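Local coordinates for periplasmic beta-glucosidase (Pseudomonas aeruginosa, PDB 6R5T), which probably hydrolyses terminal, non-reducing beta-D-glucosyl residues of glucosides with release of beta-D-glucose, as a periplasmic member of glycoside hydrolase family 3, at residues A[410-413]-A[414-417]; A[549-553]-A[554-558]. The protein carries 1 engineered substitution. All blocks are in the same frame, centred on the assembly; numbering follows the deposited sequence.

Interaction 1: residues A[410-413]-A[414-417]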
loop_
_atom_site.group_PDB
_atom_site.type_symbol
_atom_site.label_atom_id
_atom_site.label_comp_id
_atom_site.label_asym_id
_atom_site.label_seq_id
_atom_site.Cartn_x
_atom_site.Cartn_y
_atom_site.Cartn_z
ATOM N N VAL A 410 -20.328 -3.716 -29.025
ATOM C CA VAL A 410 -21.026 -2.412 -28.880
ATOM C C VAL A 410 -21.492 -1.965 -30.262
ATOM O O VAL A 410 -22.666 -1.608 -30.388
ATOM C CB VAL A 410 -20.151 -1.358 -28.211
ATOM C CG1 VAL A 410 -20.830 -0.001 -28.265
ATOM C CG2 VAL A 410 -19.835 -1.792 -26.802
ATOM N N TYR A 411 -20.627 -2.045 -31.270
ATOM C CA TYR A 411 -21.047 -1.680 -32.645
ATOM C C TYR A 411 -22.301 -2.455 -33.051
ATOM O O TYR A 411 -23.288 -1.897 -33.538
ATOM C CB TYR A 411 -19.905 -1.885 -33.629
ATOM C CG TYR A 411 -20.332 -1.497 -35.015
ATOM C CD1 TYR A 411 -20.979 -2.409 -35.830
ATOM C CD2 TYR A 411 -20.143 -0.209 -35.463
ATOM C CE1 TYR A 411 -21.386 -2.054 -37.104
ATOM C CE2 TYR A 411 -20.545 0.167 -36.736
ATOM C CZ TYR A 411 -21.209 -0.750 -37.521
ATOM O OH TYR A 411 -21.621 -0.393 -38.769
ATOM N N GLN A 412 -22.313 -3.781 -32.889
ATOM C CA GLN A 412 -23.428 -4.614 -33.342
ATOM C C GLN A 412 -24.674 -4.302 -32.548
ATOM O O GLN A 412 -25.770 -4.331 -33.112
ATOM C CB GLN A 412 -23.044 -6.102 -33.270
ATOM C CG GLN A 412 -24.085 -7.005 -33.878
ATOM C CD GLN A 412 -24.155 -6.784 -35.372
ATOM O OE1 GLN A 412 -23.140 -6.831 -36.051
ATOM N NE2 GLN A 412 -25.324 -6.384 -35.853
ATOM N N GLY A 413 -24.544 -4.002 -31.249
ATOM C CA GLY A 413 -25.707 -3.628 -30.433
ATOM C C GLY A 413 -26.341 -2.348 -30.967
ATOM O O GLY A 413 -27.594 -2.270 -31.039
ATOM N N LEU A 414 -25.518 -1.387 -31.354
ATOM C CA LEU A 414 -26.052 -0.125 -31.896
ATOM C C LEU A 414 -26.716 -0.427 -33.251
ATOM O O LEU A 414 -27.827 0.026 -33.453
ATOM C CB LEU A 414 -24.923 0.871 -32.034
ATOM C CG LEU A 414 -24.344 1.327 -30.705
ATOM C CD1 LEU A 414 -23.148 2.172 -30.979
ATOM C CD2 LEU A 414 -25.358 2.066 -29.862
ATOM N N ALA A 415 -26.094 -1.275 -34.080
ATOM C CA ALA A 415 -26.654 -1.619 -35.422
ATOM C C ALA A 415 -28.011 -2.283 -35.230
ATOM O O ALA A 415 -28.979 -1.976 -35.972
ATOM C CB ALA A 415 -25.684 -2.504 -36.180
ATOM N N ASN A 416 -28.114 -3.202 -34.272
ATOM C CA ASN A 416 -29.358 -3.932 -33.948
ATOM C C ASN A 416 -30.461 -2.949 -33.538
ATOM O O ASN A 416 -31.628 -3.129 -33.907
ATOM C CB ASN A 416 -29.132 -4.947 -32.827
ATOM C CG ASN A 416 -28.256 -6.123 -33.204
ATOM O OD1 ASN A 416 -28.007 -6.410 -34.388
ATOM N ND2 ASN A 416 -27.817 -6.852 -32.187
ATOM N N ALA A 417 -30.095 -1.939 -32.762
ATOM C CA ALA A 417 -31.076 -1.005 -32.161
ATOM C C ALA A 417 -31.646 -0.088 -33.255
ATOM O O ALA A 417 -32.856 0.164 -33.191
ATOM C CB ALA A 417 -30.400 -0.188 -31.103
#

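Interaction 2: residues A[549-553]-A[554-558]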
loop_
_atom_site.group_PDB
_atom_site.type_symbol
_atom_site.label_atom_id
_atom_site.label_comp_id
_atom_site.label_asym_id
_atom_site.label_seq_id
_atom_site.Cartn_x
_atom_site.Cartn_y
_atom_site.Cartn_z
ATOM N N ILE A 549 -25.864 -2.503 -23.644
ATOM C CA ILE A 549 -25.292 -1.139 -23.742
ATOM C C ILE A 549 -26.169 -0.278 -24.663
ATOM O O ILE A 549 -26.554 0.828 -24.276
ATOM C CB ILE A 549 -23.819 -1.202 -24.158
ATOM C CG1 ILE A 549 -22.975 -1.868 -23.069
ATOM C CG2 ILE A 549 -23.317 0.178 -24.503
ATOM C CD1 ILE A 549 -21.630 -2.239 -23.517
ATOM N N ALA A 550 -26.549 -0.783 -25.840
ATOM C CA ALA A 550 -27.471 -0.042 -26.705
ATOM C C ALA A 550 -28.807 0.207 -26.005
ATOM O O ALA A 550 -29.338 1.299 -26.176
ATOM C CB ALA A 550 -27.636 -0.755 -28.017
ATOM N N ASP A 551 -29.339 -0.733 -25.230
ATOM C CA ASP A 551 -30.588 -0.550 -24.483
ATOM C C ASP A 551 -30.465 0.682 -23.591
ATOM O O ASP A 551 -31.421 1.453 -23.519
ATOM C CB ASP A 551 -30.909 -1.788 -23.658
ATOM C CG ASP A 551 -31.361 -2.996 -24.471
ATOM O OD1 ASP A 551 -31.750 -2.805 -25.679
ATOM O OD2 ASP A 551 -31.260 -4.109 -23.911
ATOM N N VAL A 552 -29.325 0.880 -22.924
ATOM C CA VAL A 552 -29.152 2.044 -22.042
ATOM C C VAL A 552 -28.948 3.281 -22.881
ATOM O O VAL A 552 -29.593 4.290 -22.573
ATOM C CB VAL A 552 -27.992 1.818 -21.063
ATOM C CG1 VAL A 552 -27.467 3.140 -20.518
ATOM C CG2 VAL A 552 -28.501 0.875 -20.001
ATOM N N LEU A 553 -28.103 3.239 -23.895
ATOM C CA LEU A 553 -27.776 4.445 -24.679
ATOM C C LEU A 553 -29.018 5.024 -25.366
ATOM O O LEU A 553 -29.123 6.260 -25.436
ATOM C CB LEU A 553 -26.693 4.133 -25.715
ATOM C CG LEU A 553 -25.304 3.884 -25.120
ATOM C CD1 LEU A 553 -24.384 3.381 -26.205
ATOM C CD2 LEU A 553 -24.738 5.124 -24.417
ATOM N N PHE A 554 -29.976 4.191 -25.735
ATOM C CA PHE A 554 -31.186 4.681 -26.438
ATOM C C PHE A 554 -32.381 4.797 -25.494
ATOM O O PHE A 554 -33.480 5.212 -25.945
ATOM C CB PHE A 554 -31.444 3.795 -27.657
ATOM C CG PHE A 554 -30.446 3.968 -28.756
ATOM C CD1 PHE A 554 -30.267 5.189 -29.368
ATOM C CD2 PHE A 554 -29.693 2.904 -29.191
ATOM C CE1 PHE A 554 -29.348 5.365 -30.384
ATOM C CE2 PHE A 554 -28.787 3.077 -30.218
ATOM C CZ PHE A 554 -28.585 4.309 -30.791
ATOM N N GLY A 555 -32.179 4.562 -24.208
ATOM C CA GLY A 555 -33.178 4.837 -23.152
ATOM C C GLY A 555 -34.249 3.788 -23.036
ATOM O O GLY A 555 -35.221 4.020 -22.307
ATOM N N GLU A 556 -34.005 2.604 -23.563
ATOM C CA GLU A 556 -34.885 1.445 -23.316
ATOM C C GLU A 556 -34.707 1.032 -21.862
ATOM O O GLU A 556 -35.626 0.503 -21.290
ATOM C CB GLU A 556 -34.588 0.264 -24.234
ATOM C CG GLU A 556 -34.372 0.619 -25.693
ATOM C CD GLU A 556 -35.627 0.908 -26.501
ATOM O OE1 GLU A 556 -35.486 1.162 -27.723
ATOM O OE2 GLU A 556 -36.738 0.877 -25.916
ATOM N N HIS A 557 -33.513 1.205 -21.304
ATOM C CA HIS A 557 -33.246 0.899 -19.884
ATOM C C HIS A 557 -32.649 2.175 -19.294
ATOM O O HIS A 557 -31.768 2.760 -19.949
ATOM C CB HIS A 557 -32.316 -0.312 -19.721
ATOM C CG HIS A 557 -32.007 -0.603 -18.287
ATOM N ND1 HIS A 557 -32.821 -1.416 -17.510
ATOM C CD2 HIS A 557 -30.992 -0.212 -17.482
ATOM C CE1 HIS A 557 -32.332 -1.500 -16.277
ATOM N NE2 HIS A 557 -31.202 -0.757 -16.217
ATOM N N ASN A 558 -33.147 2.605 -18.159
ATOM C CA ASN A 558 -32.595 3.760 -17.438
ATOM C C ASN A 558 -31.421 3.248 -16.597
ATOM O O ASN A 558 -31.614 2.480 -15.682
ATOM C CB ASN A 558 -33.667 4.397 -16.572
ATOM C CG ASN A 558 -33.278 5.734 -16.046
ATOM O OD1 ASN A 558 -32.097 6.076 -16.045
ATOM N ND2 ASN A 558 -34.251 6.466 -15.486
#

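Interaction 1: residues A[410-413]-A[414-417]
Asn416 folds back over Gln412, one turn earlier in helix 410-418, an alpha-helix that lies in the beta-alpha-beta crossover between the neighbouring parallel strands 380-384 and 423-427. From its CB, 3.4 Å from Gln412 O, the Asn416 side chain turns back along the helix. Its CG lies opposite the carbonyl carbon and beside the backbone N (chi1 -69°), which brings CG to 3.1 Å from the same Gln412 O. That carbonyl already accepts the backbone bond from Asn416 N, at 2.8 Å. At the tip the amide divides its work: ND2 is hydrogen-bonded to Asn547 on the adjoining helix, while OD1 turns to Gln412. The methyl of Ala415 also touches the Gln412 amide, its CB 3.9 Å from Gln412 NE2.

The buried side of the helix is apolar. Val410 and Leu414 run side by side in the same direction, CG1 of Val410 4.2 Å from CD1 of Leu414, and Leu414 packs on Val383 and Leu424 of the sheet. On the polar side, Gln412 NE2 reaches Asn416 OD1 at 3.1 Å by a nearly straight bond (168°) that keeps to the plane of the Gln412 amide but meets OD1 from above the Asn416 carbonyl plane.

Interaction 2: residues A[549-553]-A[554-558]
Asp551 O is gripped by two backbone N-H groups from beyond the helix end: Glu556 N at 2.8 Å, a weak, bent bond, and His557 N at 3.1 Å, a straighter one whose donor stands above the carbonyl plane. One residue on, Val552 O takes Gly555 N at 3.1 Å, also from above its plane, and has a second partner in the hydroxyl of Tyr616. Phe554 N still makes a regular helical bond to Ala550 O. Phe554 stays close to the same carbonyl, with ring atom CD2 3.4 Å from Ala550 O.

Beyond the turn the chain runs back past Val552. Its CA-H points almost straight (169°) at His557 O, 3.4 Å from CA, a contact that matters because this buried oxygen has no conventional donor. With CG opposite its own backbone N (chi1 178°), the His557 ring is turned so that Val552 CG2 meets it at the edge, 3.7 Å from CD2. The carboxylate of Asp551 is held by Arg356 and Arg360 of helix 352-362, and that of Glu556 by Lys377; these cations probably ease the proximity of the two acids. Gly555, at positive phi (80°), with the bonds from its own N and from Glu556 N back into the last turn, makes this helix C-terminus a Schellman motif.

Overall arrangement
Interaction 1 precedes interaction 2 along the chain, yet their centres are only about 11 Å apart within the C-terminal domain of the family 3 fold. Helix 410-418 packs against helix 545-553 and the turn that ends it: Gly413 O lies 3.4 Å from Ala550 CB, and Leu414 CD2 lies 3.6 Å from Phe554 CE2. Phe554, just past the end of the second helix, packs on Leu414, Ala417 and Val418 of the first. Both helices also rest on the six-stranded mixed sheet, the former on strands 380-384 and 423-427, the latter on strand 513-518. Both sites lie away from the sugar pocket and the magnesium ion, and belong to the structural packing of the domain.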